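Local coordinates for protein phytochromobilin synthase (Solanum lycopersicum, PDB 6KME) that probably reduces biliverdin IX alpha to phytochromobilin, the chromophore of plant phytochromes, using electrons from ferredoxin, at residues D109-A115 against V127-L133; Y147-L153 against F175-V179. The protein carries 1 engineered substitution. All blocks are in the same frame, centred on the assembly; numbering follows the deposited sequence. Where two conformers were deposited one is given.

Contact 1 (D109-A115 against V127-L133); sequences DLPIFCA and VLDLNPL. With BLA (biliverdine IX alpha), chain B.
Phe113 lies against Leu128 and Leu130, forming the apolar centre of a beta hairpin made by strands 112-119 and 123-131, neighbours in the antiparallel sheet of the ferredoxin-dependent bilin reductase fold. With CG swung anti to the backbone N (chi1 -175°), the Phe113 ring runs across both leucines: its CZ meets Leu128 CD1 at 3.8 Å, while its CD1 side approaches Leu130 CD1. Leu128 CD1 also reaches Ala115 CB at 3.9 Å, so one methyl bridges two residues of the opposite strand. Helix 188-211 covers this face, and Tyr202 packs edge-to-face with Phe113. Beyond the strand start, Pro111 CB rests on Leu130 CB.

Two hydrogen-bonded pairs, Ile112 with Asn131 and Cys114 with Asp129, each contribute two backbone bonds. The shortest, from Asn131 N to Ile112 O, spans 2.7 Å, and the segment axes are 165° apart, close to antiparallel. These four residues turn their side chains to the other face, where helix 218-238 contributes Tyr231 and Arg235 and biliverdin is bound. Cys114 SG touches the biliverdin methyl CMB at 3.6 Å, and Val127 CG2 lies 3.5 Å from the bridging carbon CHB, so the hairpin supplies part of the pocket wall.

The polar edge centres on Asn131. Its OD1 packs against Cys114 CB at 3.2 Å and is hydrogen-bonded to Tyr231 OH, while Asn131 ND2 donates to Asp129 OD2 over 2.8 Å. With both ends of the amide engaged, its rotation is fixed. The Asp129 carboxylate has Ser176 as a further partner; ND2 reaches the anti side of OD2, with the acceptor close to the amide plane but the donor 27° out of the carboxylate plane.

Contact 2 (Y147-L153 against F175-V179); sequences YKDLITL and FSPIV. With BLA (biliverdine IX alpha), chain B.
Ile178 is the third residue of a type I turn running from Ser176 to Val179, and its CA comes within 6.4 Å of Ile151 CA, at the start of helix 151-160. The side chain of Ile178 points toward residues 147-153 and packs on Leu150, Ile151 and Leu153. Its CG1 sits between the backbone N and carbonyl carbon (chi1 66°), which leaves CG2 pressed on Leu150 O at 3.3 Å and sends CD1 out to Leu150 CD1 at 4.1 Å. Ile151 CD1 approaches the same CG2 from the helix, and Leu153 CD2 lies at the margin.

Tyr147 takes the other half of the turn. Pro177 CD stands over one face of its ring, 4.2 Å from the centroid and 15° off the normal, a CH-pi contact made by two side chains crossing at about a right angle. Ser176 CB packs obliquely on CE1 of the same ring, 3.4 Å away. Helix 188-211 borders the apolar patch through Ala204 and Tyr201, while Arg302 binds the carbonyl oxygens of Pro177 and Val179.

On the far side of the turn, Phe175 CE1 meets the vinyl carbon CAB of biliverdin at 3.8 Å, making this loop part of the pocket. Inside the loop, Ile178 N donates to Ser176 OG over 3.0 Å, the signature of an ST turn.

In the fold
Contacts 1 and 2 follow one another along the chain, and their centres are 11 Å apart. Two short polar bridges join them: Asp129 OD1 lies 2.6 Å from Ser176 OG, and Tyr147 OH lies 2.6 Å from Leu130 O, both probable hydrogen bonds. Between these, Ser176 CB packs on Leu130 O at 3.2 Å. The 175-179 loop is thus tied to strand 123-131 just before strand 180-185 adds to the sheet beside it. Both contacts reach biliverdin by van der Waals packing on its carbon skeleton, which complements the hydrogen bonds that Thr168, Ser171, Asn116 and Arg292 make to the ligand.

Contact 1 (D109-A115 against V127-L133)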
# COMPACT_ATOMS: atom_id res chain seq x y z
N ASP A 109 -12.84 5.10 9.25
CA ASP A 109 -12.26 5.80 8.10
C ASP A 109 -10.74 5.98 8.20
O ASP A 109 -10.19 6.98 7.71
CB ASP A 109 -12.94 7.17 7.93
CG ASP A 109 -12.58 8.15 9.04
OD1 ASP A 109 -12.18 7.71 10.14
OD2 ASP A 109 -12.71 9.37 8.81
N LEU A 110 -10.06 5.00 8.80
CA LEU A 110 -8.61 5.05 8.96
C LEU A 110 -7.88 5.11 7.62
O LEU A 110 -8.37 4.59 6.60
CB LEU A 110 -8.11 3.81 9.71
CG LEU A 110 -8.35 3.75 11.20
CD1 LEU A 110 -8.51 2.30 11.63
CD2 LEU A 110 -7.17 4.40 11.91
N PRO A 111 -6.68 5.68 7.60
CA PRO A 111 -5.80 5.48 6.45
C PRO A 111 -5.48 4.00 6.26
O PRO A 111 -5.55 3.20 7.20
CB PRO A 111 -4.54 6.28 6.82
CG PRO A 111 -5.02 7.32 7.78
CD PRO A 111 -6.13 6.65 8.56
N ILE A 112 -5.15 3.65 5.03
CA ILE A 112 -4.68 2.31 4.68
C ILE A 112 -3.17 2.26 4.89
O ILE A 112 -2.43 3.04 4.30
CB ILE A 112 -5.06 1.96 3.24
CG1 ILE A 112 -6.57 1.76 3.16
CG2 ILE A 112 -4.28 0.75 2.78
CD1 ILE A 112 -7.13 1.75 1.74
N PHE A 113 -2.72 1.35 5.76
CA PHE A 113 -1.28 1.18 5.94
C PHE A 113 -0.73 0.42 4.74
O PHE A 113 -1.30 -0.58 4.31
CB PHE A 113 -0.94 0.43 7.24
CG PHE A 113 0.55 0.34 7.49
CD1 PHE A 113 1.23 1.39 8.11
CD2 PHE A 113 1.28 -0.76 7.04
CE1 PHE A 113 2.62 1.33 8.30
CE2 PHE A 113 2.66 -0.83 7.23
CZ PHE A 113 3.34 0.22 7.87
N CYS A 114 0.39 0.90 4.21
CA CYS A 114 0.92 0.43 2.94
C CYS A 114 2.44 0.34 3.01
O CYS A 114 3.11 1.35 3.24
CB CYS A 114 0.48 1.37 1.81
SG CYS A 114 1.24 1.09 0.19
N ALA A 115 2.99 -0.87 2.84
CA ALA A 115 4.44 -1.07 2.74
C ALA A 115 4.71 -1.97 1.55
O ALA A 115 4.30 -3.14 1.54
CB ALA A 115 5.02 -1.68 4.02
N VAL A 127 7.94 2.03 -1.30
CA VAL A 127 6.84 2.91 -0.90
C VAL A 127 6.38 2.48 0.50
O VAL A 127 6.06 1.30 0.73
CB VAL A 127 5.67 2.89 -1.90
CG1 VAL A 127 4.48 3.69 -1.35
CG2 VAL A 127 6.09 3.46 -3.25
N LEU A 128 6.36 3.44 1.43
CA LEU A 128 5.88 3.23 2.79
C LEU A 128 4.98 4.41 3.15
O LEU A 128 5.42 5.56 3.09
CB LEU A 128 7.07 3.13 3.77
CG LEU A 128 6.74 3.06 5.27
CD1 LEU A 128 5.93 1.79 5.58
CD2 LEU A 128 8.03 3.10 6.08
N ASP A 129 3.72 4.13 3.52
CA ASP A 129 2.80 5.24 3.71
C ASP A 129 1.59 4.82 4.54
O ASP A 129 1.28 3.63 4.68
CB ASP A 129 2.32 5.79 2.37
CG ASP A 129 1.65 7.16 2.49
OD1 ASP A 129 1.93 7.91 3.46
OD2 ASP A 129 0.84 7.49 1.59
N LEU A 130 0.94 5.84 5.09
CA LEU A 130 -0.44 5.73 5.60
C LEU A 130 -1.31 6.37 4.52
O LEU A 130 -1.55 7.58 4.54
CB LEU A 130 -0.56 6.41 6.96
CG LEU A 130 -0.08 5.64 8.21
CD1 LEU A 130 1.38 5.17 8.13
CD2 LEU A 130 -0.33 6.44 9.54
N ASN A 131 -1.75 5.56 3.53
CA ASN A 131 -2.47 6.12 2.37
C ASN A 131 -3.81 6.70 2.84
O ASN A 131 -4.59 6.01 3.50
CB ASN A 131 -2.75 5.06 1.28
CG ASN A 131 -1.48 4.44 0.61
OD1 ASN A 131 -1.54 3.30 0.15
ND2 ASN A 131 -0.38 5.19 0.51
N PRO A 132 -4.13 7.95 2.49
CA PRO A 132 -5.42 8.51 2.93
C PRO A 132 -6.60 7.81 2.29
O PRO A 132 -6.60 7.53 1.09
CB PRO A 132 -5.34 9.99 2.49
CG PRO A 132 -4.31 10.01 1.39
CD PRO A 132 -3.30 8.95 1.79
N LEU A 133 -7.62 7.54 3.10
CA LEU A 133 -8.84 6.96 2.53
C LEU A 133 -9.55 7.95 1.63
O LEU A 133 -10.06 7.59 0.56
CB LEU A 133 -9.77 6.49 3.65
CG LEU A 133 -11.08 5.84 3.17
CD1 LEU A 133 -10.80 4.52 2.42
CD2 LEU A 133 -12.07 5.66 4.35
CHA BLA B . 8.36 0.45 -8.98
NA BLA B . 6.44 0.78 -7.27
C1A BLA B . 7.32 1.28 -8.24
C2A BLA B . 7.03 2.70 -8.41
C3A BLA B . 5.93 3.03 -7.50
C4A BLA B . 5.58 1.82 -6.81
CMA BLA B . 5.25 4.38 -7.26
CAA BLA B . 7.79 3.60 -9.43
CBA BLA B . 7.22 3.38 -10.80
CGA BLA B . 6.03 4.37 -11.07
O1A BLA B . 6.36 5.50 -10.87
O2A BLA B . 5.03 3.83 -11.43
CHB BLA B . 4.52 1.61 -5.73
NB BLA B . 2.61 2.91 -6.49
C1B BLA B . 3.17 1.95 -5.62
C2B BLA B . 2.09 1.90 -4.46
C3B BLA B . 0.94 2.57 -4.84
C4B BLA B . 1.24 3.20 -6.20
CMB BLA B . 2.31 0.97 -3.27
OB BLA B . 0.54 3.82 -6.99
CAB BLA B . -0.43 2.91 -4.32
CBB BLA B . -1.55 3.52 -4.76
NC BLA B . 6.61 -3.75 -6.25
C1C BLA B . 5.74 -4.18 -5.22
C2C BLA B . 5.75 -5.72 -5.30
C3C BLA B . 6.61 -6.07 -6.34
C4C BLA B . 7.19 -4.79 -6.99
CMC BLA B . 4.89 -6.51 -4.31
OC BLA B . 5.20 -3.33 -4.53
CAC BLA B . 6.92 -7.46 -6.78
CBC BLA B . 6.20 -8.60 -6.82
CHD BLA B . 8.05 -4.49 -8.02
ND BLA B . 7.93 -1.91 -8.21
C1D BLA B . 8.37 -3.12 -8.57
C2D BLA B . 9.37 -3.05 -9.71
C3D BLA B . 9.52 -1.71 -10.03
C4D BLA B . 8.59 -0.92 -9.07
CMD BLA B . 9.99 -4.32 -10.27
CAD BLA B . 10.37 -0.98 -11.08
CBD BLA B . 9.88 -1.18 -12.50
CGD BLA B . 8.51 -0.47 -12.85
O1D BLA B . 7.73 -1.24 -13.38
O2D BLA B . 8.46 0.71 -12.53

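Contact 2 (Y147-L153 against F175-V179)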
# COMPACT_ATOMS: atom_id res chain seq x y z
N TYR A 147 -3.20 13.63 9.83
CA TYR A 147 -1.79 13.85 9.56
C TYR A 147 -1.20 15.05 10.29
O TYR A 147 0.02 15.21 10.28
CB TYR A 147 -1.54 13.99 8.05
CG TYR A 147 -1.99 12.76 7.31
CD1 TYR A 147 -1.18 11.63 7.23
CD2 TYR A 147 -3.26 12.69 6.74
CE1 TYR A 147 -1.61 10.47 6.58
CE2 TYR A 147 -3.70 11.54 6.09
CZ TYR A 147 -2.87 10.44 6.01
OH TYR A 147 -3.33 9.31 5.36
N LYS A 148 -2.03 15.87 10.95
CA LYS A 148 -1.50 17.07 11.60
C LYS A 148 -0.37 16.73 12.55
O LYS A 148 0.66 17.42 12.58
CB LYS A 148 -2.62 17.81 12.34
N ASP A 149 -0.52 15.65 13.31
CA ASP A 149 0.42 15.27 14.36
C ASP A 149 1.51 14.32 13.87
O ASP A 149 2.35 13.91 14.67
CB ASP A 149 -0.34 14.66 15.53
CG ASP A 149 -1.20 15.68 16.27
OD1 ASP A 149 -0.82 16.88 16.30
OD2 ASP A 149 -2.27 15.31 16.81
N LEU A 150 1.50 13.97 12.58
CA LEU A 150 2.49 13.07 11.99
C LEU A 150 3.48 13.77 11.06
O LEU A 150 4.35 13.09 10.49
CB LEU A 150 1.78 11.96 11.23
CG LEU A 150 0.89 11.05 12.06
CD1 LEU A 150 0.32 9.96 11.18
CD2 LEU A 150 1.68 10.47 13.23
N ILE A 151 3.36 15.09 10.87
CA ILE A 151 4.28 15.79 9.98
C ILE A 151 5.73 15.64 10.45
O ILE A 151 6.64 15.44 9.64
CB ILE A 151 3.88 17.28 9.85
CG1 ILE A 151 2.48 17.42 9.22
CG2 ILE A 151 4.92 18.08 9.04
CD1 ILE A 151 2.20 16.46 8.08
N THR A 152 5.97 15.69 11.77
CA THR A 152 7.34 15.54 12.26
C THR A 152 7.88 14.14 11.97
O THR A 152 9.07 13.98 11.70
CB THR A 152 7.41 15.85 13.76
OG1 THR A 152 6.55 14.95 14.48
CG2 THR A 152 6.98 17.28 14.03
N LEU A 153 7.02 13.12 12.02
CA LEU A 153 7.45 11.77 11.66
C LEU A 153 7.88 11.72 10.19
O LEU A 153 8.95 11.18 9.87
CB LEU A 153 6.35 10.76 11.94
CG LEU A 153 6.53 9.34 11.37
CD1 LEU A 153 7.72 8.61 11.98
CD2 LEU A 153 5.25 8.51 11.55
N PHE A 175 -1.32 9.11 -2.14
CA PHE A 175 -0.26 9.20 -1.15
C PHE A 175 -0.55 10.31 -0.15
O PHE A 175 -1.20 11.31 -0.47
CB PHE A 175 1.10 9.45 -1.82
CG PHE A 175 1.65 8.26 -2.55
CD1 PHE A 175 1.06 7.00 -2.44
CD2 PHE A 175 2.78 8.39 -3.36
CE1 PHE A 175 1.57 5.91 -3.11
CE2 PHE A 175 3.30 7.29 -4.05
CZ PHE A 175 2.70 6.05 -3.92
N SER A 176 -0.06 10.13 1.08
CA SER A 176 -0.21 11.11 2.15
C SER A 176 0.98 12.05 2.16
O SER A 176 1.98 11.81 1.48
CB SER A 176 -0.33 10.37 3.48
OG SER A 176 0.94 10.24 4.09
N PRO A 177 0.92 13.15 2.93
CA PRO A 177 2.08 14.05 3.03
C PRO A 177 3.28 13.46 3.74
O PRO A 177 4.34 14.08 3.72
CB PRO A 177 1.54 15.27 3.81
CG PRO A 177 0.04 15.13 3.78
CD PRO A 177 -0.23 13.66 3.70
N ILE A 178 3.16 12.30 4.38
CA ILE A 178 4.31 11.68 5.03
C ILE A 178 4.83 10.48 4.24
O ILE A 178 5.62 9.70 4.77
CB ILE A 178 4.01 11.29 6.49
CG1 ILE A 178 2.95 10.18 6.56
CG2 ILE A 178 3.61 12.52 7.30
CD1 ILE A 178 2.80 9.55 7.96
N VAL A 179 4.40 10.31 2.98
CA VAL A 179 4.80 9.15 2.21
C VAL A 179 6.32 9.08 2.11
O VAL A 179 7.01 10.10 1.96
CB VAL A 179 4.18 9.16 0.80
CG1 VAL A 179 4.64 10.40 -0.02
CG2 VAL A 179 4.52 7.88 0.06
CHA BLA B . 8.36 0.45 -8.98
NA BLA B . 6.44 0.78 -7.27
C1A BLA B . 7.32 1.28 -8.24
C2A BLA B . 7.03 2.70 -8.41
C3A BLA B . 5.93 3.03 -7.50
C4A BLA B . 5.58 1.82 -6.81
CMA BLA B . 5.25 4.38 -7.26
CAA BLA B . 7.79 3.60 -9.43
CBA BLA B . 7.22 3.38 -10.80
CGA BLA B . 6.03 4.37 -11.07
O1A BLA B . 6.36 5.50 -10.87
O2A BLA B . 5.03 3.83 -11.43
CHB BLA B . 4.52 1.61 -5.73
NB BLA B . 2.61 2.91 -6.49
C1B BLA B . 3.17 1.95 -5.62
C2B BLA B . 2.09 1.90 -4.46
C3B BLA B . 0.94 2.57 -4.84
C4B BLA B . 1.24 3.20 -6.20
CMB BLA B . 2.31 0.97 -3.27
OB BLA B . 0.54 3.82 -6.99
CAB BLA B . -0.43 2.91 -4.32
CBB BLA B . -1.55 3.52 -4.76
NC BLA B . 6.61 -3.75 -6.25
C1C BLA B . 5.74 -4.18 -5.22
C2C BLA B . 5.75 -5.72 -5.30
C3C BLA B . 6.61 -6.07 -6.34
C4C BLA B . 7.19 -4.79 -6.99
CMC BLA B . 4.89 -6.51 -4.31
OC BLA B . 5.20 -3.33 -4.53
CAC BLA B . 6.92 -7.46 -6.78
CBC BLA B . 6.20 -8.60 -6.82
CHD BLA B . 8.05 -4.49 -8.02
ND BLA B . 7.93 -1.91 -8.21
C1D BLA B . 8.37 -3.12 -8.57
C2D BLA B . 9.37 -3.05 -9.71
C3D BLA B . 9.52 -1.71 -10.03
C4D BLA B . 8.59 -0.92 -9.07
CMD BLA B . 9.99 -4.32 -10.27
CAD BLA B . 10.37 -0.98 -11.08
CBD BLA B . 9.88 -1.18 -12.50
CGD BLA B . 8.51 -0.47 -12.85
O1D BLA B . 7.73 -1.24 -13.38
O2D BLA B . 8.46 0.71 -12.53